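Local coordinates for protein nisin leader peptide-processing serine protease NisP (Lactococcus lactis subsp. lactis, PDB 4MZD) that removes the leader peptide from the lantibiotic nisin as a subtilisin-like serine protease and can also cleave its own C-terminal region, at residues V78-E83 against N396-L401; D128-D133 against G177-K182; R192-G197 against N233-K238; Y208-G213 against G273-A278. All coordinates share one frame; numbering follows the deposited sequence. Where two conformers were deposited one is given.

Contact 1 (V78-E83 against N396-L401)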
loop_
_atom_site.group_PDB
_atom_site.type_symbol
_atom_site.label_atom_id
_atom_site.label_comp_id
_atom_site.label_asym_id
_atom_site.label_seq_id
_atom_site.Cartn_x
_atom_site.Cartn_y
_atom_site.Cartn_z
ATOM N N VAL A 78 7.196 -10.250 10.590
ATOM C CA VAL A 78 7.359 -8.876 11.073
ATOM C C VAL A 78 7.036 -8.667 12.556
ATOM O O VAL A 78 7.382 -7.623 13.121
ATOM C CB VAL A 78 6.562 -7.851 10.224
ATOM C CG1 VAL A 78 7.056 -7.855 8.788
ATOM C CG2 VAL A 78 5.066 -8.126 10.285
ATOM N N THR A 79 6.391 -9.659 13.180
ATOM C CA THR A 79 5.990 -9.571 14.585
ATOM C C THR A 79 6.846 -10.426 15.525
ATOM O O THR A 79 6.562 -10.486 16.717
ATOM C CB THR A 79 4.527 -10.046 14.793
ATOM O OG1 THR A 79 4.424 -11.433 14.443
ATOM C CG2 THR A 79 3.533 -9.210 13.991
ATOM N N ASN A 80 7.878 -11.071 14.986
ATOM C CA ASN A 80 8.637 -12.069 15.735
ATOM C C ASN A 80 7.707 -13.151 16.259
ATOM O O ASN A 80 7.626 -13.402 17.465
ATOM C CB ASN A 80 9.423 -11.440 16.882
ATOM C CG ASN A 80 10.621 -10.663 16.400
ATOM O OD1 ASN A 80 10.945 -10.675 15.211
ATOM N ND2 ASN A 80 11.299 -9.992 17.322
ATOM N N ASN A 81 6.997 -13.778 15.328
ATOM C CA ASN A 81 6.050 -14.835 15.652
ATOM C C ASN A 81 5.129 -14.460 16.808
ATOM O O ASN A 81 4.950 -15.211 17.773
ATOM C CB ASN A 81 6.747 -16.178 15.897
ATOM C CG ASN A 81 5.811 -17.353 15.698
ATOM O OD1 ASN A 81 4.619 -17.169 15.442
ATOM N ND2 ASN A 81 6.343 -18.568 15.800
ATOM N N GLY A 82 4.545 -13.275 16.690
ATOM C CA GLY A 82 3.518 -12.824 17.606
ATOM C C GLY A 82 3.986 -11.989 18.780
ATOM O O GLY A 82 3.161 -11.440 19.501
ATOM N N GLU A 83 5.297 -11.875 18.979
ATOM C CA GLU A 83 5.806 -11.133 20.125
ATOM C C GLU A 83 5.269 -9.708 20.183
ATOM O O GLU A 83 4.944 -9.206 21.257
ATOM C CB GLU A 83 7.337 -11.083 20.127
ATOM C CG GLU A 83 7.881 -10.344 21.350
ATOM C CD GLU A 83 9.381 -10.124 21.331
ATOM O OE1 GLU A 83 10.040 -10.530 20.352
ATOM O OE2 GLU A 83 9.902 -9.537 22.307
ATOM N N ASN A 396 10.426 -4.463 11.240
ATOM C CA ASN A 396 10.450 -5.333 12.404
ATOM C C ASN A 396 9.725 -4.589 13.506
ATOM O O ASN A 396 10.227 -3.598 14.039
ATOM C CB ASN A 396 11.877 -5.678 12.820
ATOM C CG ASN A 396 11.915 -6.670 13.961
ATOM O OD1 ASN A 396 11.498 -6.363 15.074
ATOM N ND2 ASN A 396 12.409 -7.871 13.687
ATOM N N ILE A 397 8.523 -5.054 13.826
ATOM C CA ILE A 397 7.649 -4.288 14.702
ATOM C C ILE A 397 8.141 -4.281 16.145
ATOM O O ILE A 397 7.984 -3.286 16.846
ATOM C CB ILE A 397 6.185 -4.759 14.590
ATOM C CG1 ILE A 397 5.736 -4.660 13.130
ATOM C CG2 ILE A 397 5.289 -3.932 15.497
ATOM C CD1 ILE A 397 4.316 -5.098 12.880
ATOM N N VAL A 398 8.750 -5.379 16.584
ATOM C CA VAL A 398 9.346 -5.389 17.911
ATOM C C VAL A 398 10.427 -4.307 18.032
ATOM O O VAL A 398 10.453 -3.548 19.008
ATOM C CB VAL A 398 9.886 -6.783 18.286
ATOM C CG1 VAL A 398 10.682 -6.710 19.579
ATOM C CG2 VAL A 398 8.729 -7.771 18.413
ATOM N N ASP A 399 11.308 -4.222 17.038
ATOM C CA ASP A 399 12.353 -3.199 17.055
ATOM C C ASP A 399 11.743 -1.802 17.053
ATOM O O ASP A 399 12.215 -0.902 17.752
ATOM C CB ASP A 399 13.288 -3.330 15.854
ATOM C CG ASP A 399 14.218 -4.520 15.953
ATOM O OD1 ASP A 399 14.328 -5.128 17.039
ATOM O OD2 ASP A 399 14.863 -4.832 14.934
ATOM N N LEU A 400 10.693 -1.627 16.262
ATOM C CA LEU A 400 10.062 -0.329 16.135
ATOM C C LEU A 400 9.417 0.096 17.453
ATOM O O LEU A 400 9.607 1.224 17.908
ATOM C CB LEU A 400 9.029 -0.378 15.018
ATOM C CG LEU A 400 8.459 0.961 14.578
ATOM C CD1 LEU A 400 9.575 1.886 14.123
ATOM C CD2 LEU A 400 7.459 0.735 13.463
ATOM N N LEU A 401 8.662 -0.810 18.071
ATOM C CA LEU A 401 8.015 -0.528 19.351
ATOM C C LEU A 401 9.040 -0.249 20.445
ATOM O O LEU A 401 8.856 0.651 21.264
ATOM C CB LEU A 401 7.104 -1.686 19.768
ATOM C CG LEU A 401 5.797 -1.838 18.982
ATOM C CD1 LEU A 401 5.141 -3.179 19.294
ATOM C CD2 LEU A 401 4.847 -0.686 19.268
HETATM O O HOH W 1 9.186 -7.978 15.354
HETATM O O HOH W 2 13.455 -8.089 17.016
#
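Val398 lays its CG2 methyl against the joined polar ends of Asn80 and Glu83, 3.6 Å from both Asn80 ND2 and Glu83 OE1. Both side chains cross the valine at about a right angle. With CG1 anti to its backbone N (chi1 172°), Val398 turns CG2 toward that bonded pair, while CG1 meets the two carboxylate oxygens of Glu83 at longer range. Glu83 reaches back through an extended chain, and its OE1 takes a weak, 3.3 Å hydrogen bond from Asn80 ND2. The same ND2 gives a hydrogen to a water that in turn bonds Asp399 OD1. Asn80 was modelled in two conformers, so the contacts told for its amide hold for one of the two.

The contact joins the end of helix 73-79 to the start of helix 397-402. Asn80, with positive phi, leaves the first helix and opens a type I' turn to Glu83; just before it, Thr79 OG1, itself bonded to Met75 O, accepts from Gly82 N in an ST motif. Asn396 is the N-cap of the second helix: its OD1 receives Asp399 N at 2.9 Å, the donor tilted 20° from the carbonyl plane.

Val78 O is gripped twice, by Ile397 N (2.9 Å, 167° at the hydrogen) and by a water that also accepts from Val398 N. Ile397 holds CG1 beside its backbone N, which folds the branch against Val78 O and brings CD1 to 4.1 Å from Val78 CG2. Ile397 also packs on Ala362 of helix 356-370, which follows the predicted catalytic serine in sequence.

Contact 2 (D128-D133 against G177-K182); sequences DNEEPD and GENLSK
One end of the Asn179 amide sits over a face of the Glu131 carboxylate, the two planes standing almost square at 85°. Oxygen and nitrogen of that amide are probably interchanged in the model, so the nature of this approach stays open; the other end of the amide faces Glu130 OE1. Bonding at the carboxylate rim is clearer. Glu131 OE2 uses its syn lone pair for Glu178 N, at 2.8 Å and 160° at the hydrogen, and Gly177, having no side chain, lets OE2 come within 3.6 Å of its CA. OE1 accepts from Phe127 N and lies 2.7 Å from a water that takes hydrogens from both Gly177 N and Asn179 N. The buried carboxylate thus draws on the backbone N-H groups of 177-179, one directly and two through water. A second water lies between Glu131 OE2 and Glu178 OE1, which are 4.8 Å apart; if both are charged, the water may ease their repulsion.

Lys182 bends at its second torsion and sends NZ to Asp128 OD2, a 2.8 Å salt bridge met on the syn side but 31° out of the carboxylate plane.

Segment 128-133 lies between strand 117-120 and helix 147-156. Gly177 lies about 10 Å from the side chains of Asp100 and His147, the predicted charge-relay residues. From strand 169-174, the parallel neighbour of 117-120, segment 177-182 leads into helix 183-195, with Lys182 at its N-cap.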
loop_
_atom_site.group_PDB
_atom_site.type_symbol
_atom_site.label_atom_id
_atom_site.label_comp_id
_atom_site.label_asym_id
_atom_site.label_seq_id
_atom_site.Cartn_x
_atom_site.Cartn_y
_atom_site.Cartn_z
ATOM N N ASP A 128 -13.015 7.006 -16.505
ATOM C CA ASP A 128 -13.326 7.527 -17.838
ATOM C C ASP A 128 -14.613 6.931 -18.414
ATOM O O ASP A 128 -14.688 6.555 -19.588
ATOM C CB ASP A 128 -12.127 7.367 -18.777
ATOM C CG ASP A 128 -10.988 8.313 -18.431
ATOM O OD1 ASP A 128 -11.243 9.344 -17.768
ATOM O OD2 ASP A 128 -9.835 8.036 -18.810
ATOM N N ASN A 129 -15.628 6.869 -17.561
ATOM C CA ASN A 129 -16.972 6.438 -17.937
ATOM C C ASN A 129 -17.101 5.008 -18.428
ATOM O O ASN A 129 -18.040 4.678 -19.148
ATOM C CB ASN A 129 -17.615 7.415 -18.923
ATOM C CG ASN A 129 -18.284 8.569 -18.223
ATOM O OD1 ASN A 129 -19.133 8.369 -17.352
ATOM N ND2 ASN A 129 -17.878 9.783 -18.560
ATOM N N GLU A 130 -16.172 4.158 -18.019
ATOM C CA GLU A 130 -16.221 2.753 -18.391
ATOM C C GLU A 130 -17.033 1.940 -17.390
ATOM O O GLU A 130 -17.272 0.749 -17.593
ATOM C CB GLU A 130 -14.800 2.210 -18.527
ATOM C CG GLU A 130 -13.995 3.002 -19.538
ATOM C CD GLU A 130 -12.550 2.575 -19.637
ATOM O OE1 GLU A 130 -12.180 1.555 -19.016
ATOM O OE2 GLU A 130 -11.783 3.269 -20.344
ATOM N N GLU A 131 -17.474 2.596 -16.320
ATOM C CA GLU A 131 -18.149 1.909 -15.232
ATOM C C GLU A 131 -19.499 2.547 -14.937
ATOM O O GLU A 131 -19.644 3.309 -13.981
ATOM C CB GLU A 131 -17.274 1.930 -13.984
ATOM C CG GLU A 131 -15.844 1.510 -14.253
ATOM C CD GLU A 131 -15.030 1.456 -12.987
ATOM O OE1 GLU A 131 -14.219 2.378 -12.763
ATOM O OE2 GLU A 131 -15.210 0.490 -12.212
ATOM N N PRO A 132 -20.502 2.234 -15.767
ATOM C CA PRO A 132 -21.844 2.792 -15.588
ATOM C C PRO A 132 -22.445 2.458 -14.221
ATOM O O PRO A 132 -23.367 3.145 -13.786
ATOM C CB PRO A 132 -22.653 2.136 -16.716
ATOM C CG PRO A 132 -21.865 0.934 -17.119
ATOM C CD PRO A 132 -20.434 1.312 -16.914
ATOM N N ASP A 133 -21.927 1.430 -13.556
ATOM C CA ASP A 133 -22.421 1.054 -12.233
ATOM C C ASP A 133 -21.986 2.027 -11.131
ATOM O O ASP A 133 -22.621 2.109 -10.082
ATOM C CB ASP A 133 -21.998 -0.376 -11.880
ATOM C CG ASP A 133 -22.796 -1.424 -12.632
ATOM O OD1 ASP A 133 -23.925 -1.112 -13.068
ATOM O OD2 ASP A 133 -22.301 -2.563 -12.778
ATOM N N GLY A 177 -13.322 1.575 -8.514
ATOM C CA GLY A 177 -14.540 0.821 -8.726
ATOM C C GLY A 177 -14.144 -0.625 -8.946
ATOM O O GLY A 177 -13.904 -1.363 -7.997
ATOM N N GLU A 178 -14.037 -1.027 -10.209
ATOM C CA GLU A 178 -13.610 -2.383 -10.519
ATOM C C GLU A 178 -12.333 -2.453 -11.344
ATOM O O GLU A 178 -11.840 -3.548 -11.623
ATOM C CB GLU A 178 -14.729 -3.155 -11.211
ATOM C CG GLU A 178 -15.901 -3.421 -10.310
ATOM C CD GLU A 178 -16.967 -4.217 -11.007
ATOM O OE1 GLU A 178 -17.566 -3.691 -11.970
ATOM O OE2 GLU A 178 -17.194 -5.377 -10.610
ATOM N N ASN A 179 -11.788 -1.310 -11.741
ATOM C CA ASN A 179 -10.571 -1.372 -12.543
ATOM C C ASN A 179 -9.495 -0.361 -12.166
ATOM O O ASN A 179 -8.741 -0.592 -11.226
ATOM C CB ASN A 179 -10.869 -1.376 -14.054
ATOM C CG ASN A 179 -11.444 -0.058 -14.555
ATOM O OD1 ASN A 179 -12.395 0.473 -13.987
ATOM N ND2 ASN A 179 -10.857 0.478 -15.628
ATOM N N LEU A 180 -9.409 0.741 -12.905
ATOM C CA LEU A 180 -8.336 1.707 -12.707
ATOM C C LEU A 180 -8.811 2.958 -11.962
ATOM O O LEU A 180 -10.011 3.172 -11.756
ATOM C CB LEU A 180 -7.698 2.061 -14.049
ATOM C CG LEU A 180 -7.069 0.866 -14.774
ATOM C CD1 LEU A 180 -6.769 1.205 -16.223
ATOM C CD2 LEU A 180 -5.811 0.402 -14.046
ATOM N N SER A 181 -7.850 3.780 -11.562
ATOM C CA SER A 181 -8.129 5.004 -10.833
ATOM C C SER A 181 -7.388 6.171 -11.483
ATOM O O SER A 181 -6.727 6.007 -12.508
ATOM C CB SER A 181 -7.755 4.821 -9.354
ATOM O OG SER A 181 -8.044 5.970 -8.579
ATOM N N LYS A 182 -7.537 7.350 -10.890
ATOM C CA LYS A 182 -6.953 8.587 -11.417
ATOM C C LYS A 182 -6.263 9.344 -10.297
ATOM O O LYS A 182 -6.722 9.322 -9.155
ATOM C CB LYS A 182 -8.037 9.490 -12.015
ATOM C CG LYS A 182 -8.739 8.928 -13.238
ATOM C CD LYS A 182 -7.865 9.008 -14.478
ATOM C CE LYS A 182 -8.681 8.756 -15.733
ATOM N NZ LYS A 182 -7.845 8.882 -16.957
HETATM O O HOH W 3 -12.202 1.590 -11.088
HETATM O O HOH W 4 -17.316 -1.268 -12.765
#

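Contact 3 (R192-G197 against N233-K238)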
loop_
_atom_site.group_PDB
_atom_site.type_symbol
_atom_site.label_atom_id
_atom_site.label_comp_id
_atom_site.label_asym_id
_atom_site.label_seq_id
_atom_site.Cartn_x
_atom_site.Cartn_y
_atom_site.Cartn_z
ATOM N N ARG A 192 -8.657 14.436 2.029
ATOM C CA ARG A 192 -9.800 14.072 2.861
ATOM C C ARG A 192 -9.376 13.223 4.058
ATOM O O ARG A 192 -9.856 13.423 5.176
ATOM C CB ARG A 192 -10.843 13.325 2.026
ATOM C CG ARG A 192 -12.157 13.054 2.739
ATOM C CD ARG A 192 -12.907 14.349 3.031
ATOM N NE ARG A 192 -12.723 14.794 4.407
ATOM C CZ ARG A 192 -13.116 15.979 4.862
ATOM N NH1 ARG A 192 -13.691 16.847 4.039
ATOM N NH2 ARG A 192 -12.924 16.303 6.132
ATOM N N ALA A 193 -8.481 12.271 3.823
ATOM C CA ALA A 193 -7.986 11.429 4.902
ATOM C C ALA A 193 -7.251 12.263 5.948
ATOM O O ALA A 193 -7.384 12.014 7.142
ATOM C CB ALA A 193 -7.091 10.336 4.353
ATOM N N ALA A 194 -6.476 13.249 5.502
ATOM C CA ALA A 194 -5.772 14.136 6.423
ATOM C C ALA A 194 -6.756 15.024 7.180
ATOM O O ALA A 194 -6.630 15.218 8.394
ATOM C CB ALA A 194 -4.755 14.975 5.676
ATOM N N ASP A 195 -7.748 15.554 6.471
ATOM C CA ASP A 195 -8.766 16.387 7.107
ATOM C C ASP A 195 -9.564 15.630 8.166
ATOM O O ASP A 195 -10.002 16.218 9.148
ATOM C CB ASP A 195 -9.703 16.992 6.064
ATOM C CG ASP A 195 -9.064 18.149 5.312
ATOM O OD1 ASP A 195 -8.144 18.774 5.873
ATOM O OD2 ASP A 195 -9.475 18.425 4.165
ATOM N N ASP A 196 -9.742 14.328 7.962
ATOM C CA ASP A 196 -10.475 13.493 8.906
ATOM C C ASP A 196 -9.613 13.049 10.092
ATOM O O ASP A 196 -10.083 12.314 10.960
ATOM C CB ASP A 196 -11.056 12.263 8.212
ATOM C CG ASP A 196 -12.191 12.588 7.255
ATOM O OD1 ASP A 196 -12.735 13.716 7.291
ATOM O OD2 ASP A 196 -12.546 11.679 6.470
ATOM N N GLY A 197 -8.350 13.470 10.117
ATOM C CA GLY A 197 -7.495 13.231 11.267
ATOM C C GLY A 197 -6.739 11.914 11.282
ATOM O O GLY A 197 -6.215 11.522 12.324
ATOM N N ASN A 233 1.952 17.563 0.486
ATOM C CA ASN A 233 2.354 18.700 1.302
ATOM C C ASN A 233 1.247 19.100 2.260
ATOM O O ASN A 233 1.505 19.454 3.402
ATOM C CB ASN A 233 2.748 19.887 0.425
ATOM C CG ASN A 233 4.122 19.723 -0.186
ATOM O OD1 ASN A 233 4.946 18.953 0.307
ATOM N ND2 ASN A 233 4.384 20.455 -1.261
ATOM N N TYR A 234 0.011 19.031 1.787
ATOM C CA TYR A 234 -1.125 19.346 2.634
ATOM C C TYR A 234 -1.255 18.336 3.770
ATOM O O TYR A 234 -1.447 18.705 4.926
ATOM C CB TYR A 234 -2.406 19.386 1.814
ATOM C CG TYR A 234 -3.609 19.738 2.641
ATOM C CD1 TYR A 234 -3.816 21.045 3.065
ATOM C CD2 TYR A 234 -4.530 18.765 3.019
ATOM C CE1 TYR A 234 -4.902 21.378 3.832
ATOM C CE2 TYR A 234 -5.634 19.095 3.786
ATOM C CZ TYR A 234 -5.812 20.410 4.190
ATOM O OH TYR A 234 -6.892 20.781 4.957
ATOM N N ALA A 235 -1.144 17.055 3.440
ATOM C CA ALA A 235 -1.221 16.015 4.459
ATOM C C ALA A 235 -0.144 16.240 5.514
ATOM O O ALA A 235 -0.405 16.150 6.709
ATOM C CB ALA A 235 -1.079 14.639 3.819
ATOM N N THR A 236 1.069 16.545 5.069
ATOM C CA THR A 236 2.152 16.856 5.987
ATOM C C THR A 236 1.817 18.050 6.881
ATOM O O THR A 236 2.037 18.004 8.093
ATOM C CB THR A 236 3.440 17.134 5.213
ATOM O OG1 THR A 236 3.798 15.954 4.485
ATOM C CG2 THR A 236 4.567 17.505 6.155
ATOM N N ALA A 237 1.281 19.116 6.287
ATOM C CA ALA A 237 0.906 20.310 7.047
ATOM C C ALA A 237 -0.116 19.973 8.132
ATOM O O ALA A 237 -0.134 20.597 9.190
ATOM C CB ALA A 237 0.358 21.381 6.114
ATOM N N LYS A 238 -0.965 18.985 7.864
ATOM C CA LYS A 238 -1.995 18.560 8.807
ATOM C C LYS A 238 -1.463 17.585 9.853
ATOM O O LYS A 238 -2.158 17.261 10.814
ATOM C CB LYS A 238 -3.168 17.916 8.062
ATOM C CG LYS A 238 -3.919 18.858 7.130
ATOM C CD LYS A 238 -4.856 19.785 7.891
ATOM C CE LYS A 238 -6.028 19.022 8.483
ATOM N NZ LYS A 238 -7.035 19.929 9.107
HETATM O O HOH W 5 -9.439 19.023 9.505
#
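Tyr234 and Asp195 supply the hydrogen bond of this helix pair: Tyr234 OH donates to Asp195 OD1 over a short 2.5 Å, entering on the syn lone pair. The carboxylate approaches the edge of the ring, near the ring plane, yet its own plane is turned 82° from that of the tyrosine. Tyr234 reaches this place because its CG is anti to the backbone N (chi1 -179°), throwing the ring out toward the other helix.

Charge comes next. Lys238 NZ is 3.6 Å from the same Asp195 OD1, a long salt bridge, and a water it contacts at 2.6 Å donates in turn to Asp195 O. The nearby ammonium would tend to keep the aspartate ionised.

The two helices, 183-195 and 222-238, belong to consecutive beta-alpha-beta units of the subtilisin-like fold, strand 200-210 running between them in the chain. Gly197 ends the first helix in a Schellman motif, with positive phi, and the chain turns from there toward that strand.

Apolar contact is small and close. Ala194 CB rests 3.9 Å from Ala235 CA and 4.1 Å from Lys238 CB. Such short side chains let the backbones approach, Ala194 CA lying 5.3 Å from Ala235 CA. In Lys238, CG lies 3.7 Å above one face of the Tyr234 ring, offset toward the rim, and bends at the second and third torsions carry the chain on toward Asp195.

Contact 4 (Y208-G213 against G273-A278); sequences YLMISG and GKVVDA
Ser212 and Met210 owe their contacts with the 273-278 segment to their torsions. Ser212 holds OG between its backbone N and carbonyl carbon (chi1 65°), where it accepts Lys274 N at 2.8 Å; Met210 sends CG anti to its backbone N (chi1 -164°) and stays extended at the second torsion, which puts SD where it takes a weak 3.5 Å bond from Gly273 N. Together they extend an antiparallel pairing of strand 200-210 with strand 275-278, part of the large mixed sheet of this subtilisin-like fold.

Leu209 and Val276 form the hydrogen-bonded pair, with two 2.9 Å bonds, Leu209 N to Val276 O and Val276 N to Leu209 O. Tyr208 with Asp277 and Met210 with Val275 are the non-hydrogen-bonded pairs that flank it. Past the strand, Ile211 N continues the ladder to Lys274 O.

One face of the sheet carries Tyr208, Met210, Val275 and Asp277, and helix 256-264 packs there. Tyr208 CE1 comes within 3.6 Å of Asp277 CG, ring and carboxylate planes 56° apart. Their polar ends are held elsewhere: Tyr208 OH by Asp249 and Asn302, Asp277 by Gly247 N, Asn302 and a salt bridge to Arg488.

On the other face Leu209 meets helix 222-238 through Glu224 and Tyr225. There Leu209 CB lies 3.9 Å from Val276 CG2, and at the end of the same leucine CD1 closes to 3.6 Å from Ala278 CB.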
loop_
_atom_site.group_PDB
_atom_site.type_symbol
_atom_site.label_atom_id
_atom_site.label_comp_id
_atom_site.label_asym_id
_atom_site.label_seq_id
_atom_site.Cartn_x
_atom_site.Cartn_y
_atom_site.Cartn_z
ATOM N N TYR A 208 3.303 5.289 -12.909
ATOM C CA TYR A 208 4.556 5.888 -13.350
ATOM C C TYR A 208 4.292 7.197 -14.081
ATOM O O TYR A 208 3.429 7.269 -14.971
ATOM C CB TYR A 208 5.351 4.930 -14.250
ATOM C CG TYR A 208 5.631 3.623 -13.559
ATOM C CD1 TYR A 208 6.461 3.573 -12.447
ATOM C CD2 TYR A 208 5.032 2.450 -13.984
ATOM C CE1 TYR A 208 6.689 2.388 -11.776
ATOM C CE2 TYR A 208 5.258 1.254 -13.321
ATOM C CZ TYR A 208 6.090 1.233 -12.220
ATOM O OH TYR A 208 6.323 0.059 -11.543
ATOM N N LEU A 209 5.043 8.225 -13.698
ATOM C CA LEU A 209 4.944 9.547 -14.305
ATOM C C LEU A 209 6.282 9.908 -14.940
ATOM O O LEU A 209 7.325 9.775 -14.299
ATOM C CB LEU A 209 4.607 10.588 -13.237
ATOM C CG LEU A 209 3.306 10.363 -12.460
ATOM C CD1 LEU A 209 3.156 11.405 -11.370
ATOM C CD2 LEU A 209 2.102 10.389 -13.387
ATOM N N MET A 210 6.251 10.363 -16.192
ATOM C CA MET A 210 7.449 10.906 -16.825
ATOM C C MET A 210 7.341 12.416 -16.685
ATOM O O MET A 210 6.472 13.040 -17.300
ATOM C CB MET A 210 7.544 10.480 -18.294
ATOM C CG MET A 210 8.947 10.673 -18.910
ATOM S SD MET A 210 9.170 10.090 -20.662
ATOM C CE MET A 210 8.336 11.433 -21.538
ATOM N N ILE A 211 8.199 12.997 -15.852
ATOM C CA ILE A 211 7.999 14.375 -15.409
ATOM C C ILE A 211 8.887 15.389 -16.126
ATOM O O ILE A 211 8.824 16.581 -15.841
ATOM C CB ILE A 211 8.145 14.520 -13.876
ATOM C CG1 ILE A 211 9.556 14.148 -13.408
ATOM C CG2 ILE A 211 7.113 13.664 -13.179
ATOM C CD1 ILE A 211 9.841 14.533 -11.962
ATOM N N SER A 212 9.716 14.910 -17.050
ATOM C CA SER A 212 10.454 15.781 -17.964
ATOM C C SER A 212 10.443 15.097 -19.325
ATOM O O SER A 212 9.861 14.022 -19.472
ATOM C CB SER A 212 11.880 16.048 -17.465
ATOM O OG SER A 212 12.671 14.876 -17.447
ATOM N N GLY A 213 11.064 15.712 -20.326
ATOM C CA GLY A 213 10.995 15.159 -21.663
ATOM C C GLY A 213 9.607 15.326 -22.249
ATOM O O GLY A 213 8.834 16.184 -21.819
ATOM N N GLY A 273 12.417 11.434 -20.573
ATOM C CA GLY A 273 12.666 12.256 -19.410
ATOM C C GLY A 273 12.722 11.410 -18.151
ATOM O O GLY A 273 12.730 10.177 -18.207
ATOM N N LYS A 274 12.761 12.077 -17.004
ATOM C CA LYS A 274 12.799 11.398 -15.717
ATOM C C LYS A 274 11.487 10.681 -15.427
ATOM O O LYS A 274 10.414 11.280 -15.505
ATOM C CB LYS A 274 13.084 12.414 -14.610
ATOM C CG LYS A 274 13.073 11.845 -13.197
ATOM C CD LYS A 274 14.206 10.860 -12.945
ATOM C CE LYS A 274 14.190 10.373 -11.500
ATOM N NZ LYS A 274 15.356 9.505 -11.167
ATOM N N VAL A 275 11.582 9.404 -15.074
ATOM C CA VAL A 275 10.417 8.621 -14.690
ATOM C C VAL A 275 10.429 8.399 -13.187
ATOM O O VAL A 275 11.470 8.085 -12.602
ATOM C CB VAL A 275 10.406 7.253 -15.396
ATOM C CG1 VAL A 275 9.131 6.490 -15.047
ATOM C CG2 VAL A 275 10.528 7.435 -16.900
ATOM N N VAL A 276 9.264 8.584 -12.572
ATOM C CA VAL A 276 9.087 8.314 -11.150
ATOM C C VAL A 276 7.903 7.374 -10.919
ATOM O O VAL A 276 6.970 7.315 -11.727
ATOM C CB VAL A 276 8.904 9.616 -10.338
ATOM C CG1 VAL A 276 10.108 10.526 -10.523
ATOM C CG2 VAL A 276 7.625 10.336 -10.742
ATOM N N ASP A 277 7.978 6.644 -9.809
ATOM C CA ASP A 277 6.929 5.762 -9.303
ATOM C C ASP A 277 6.195 6.604 -8.256
ATOM O O ASP A 277 6.745 6.904 -7.195
ATOM C CB ASP A 277 7.616 4.525 -8.690
ATOM C CG ASP A 277 6.660 3.386 -8.361
ATOM O OD1 ASP A 277 5.434 3.618 -8.321
ATOM O OD2 ASP A 277 7.158 2.260 -8.114
ATOM N N ALA A 278 4.985 7.047 -8.591
ATOM C CA ALA A 278 4.230 7.991 -7.761
ATOM C C ALA A 278 2.982 7.358 -7.130
ATOM O O ALA A 278 2.290 6.580 -7.780
ATOM C CB ALA A 278 3.833 9.197 -8.598
#

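Overall arrangement
Contacts 2, 3 and 4 lie in the subtilisin-like protease fold, and contact 1 ties residues 78-83 to a helix of it; none touches another. The others lie nested in the long loop that contact 1 closes, contact 2 with its centre 38 Å and contact 4 with its centre 36 Å from it, across the chain's centre. Contact 2 closes before contacts 3 and 4 open, whereas 3 and 4 interleave, because strand 200-210 lies between the two helices of contact 3 and pairs with a strand that comes after both. Contact 4 lies within the large mixed sheet; contacts 2 and 3 join loops and helices connecting its strands. Contacts 2 and 4 are nearer the predicted charge-relay residues.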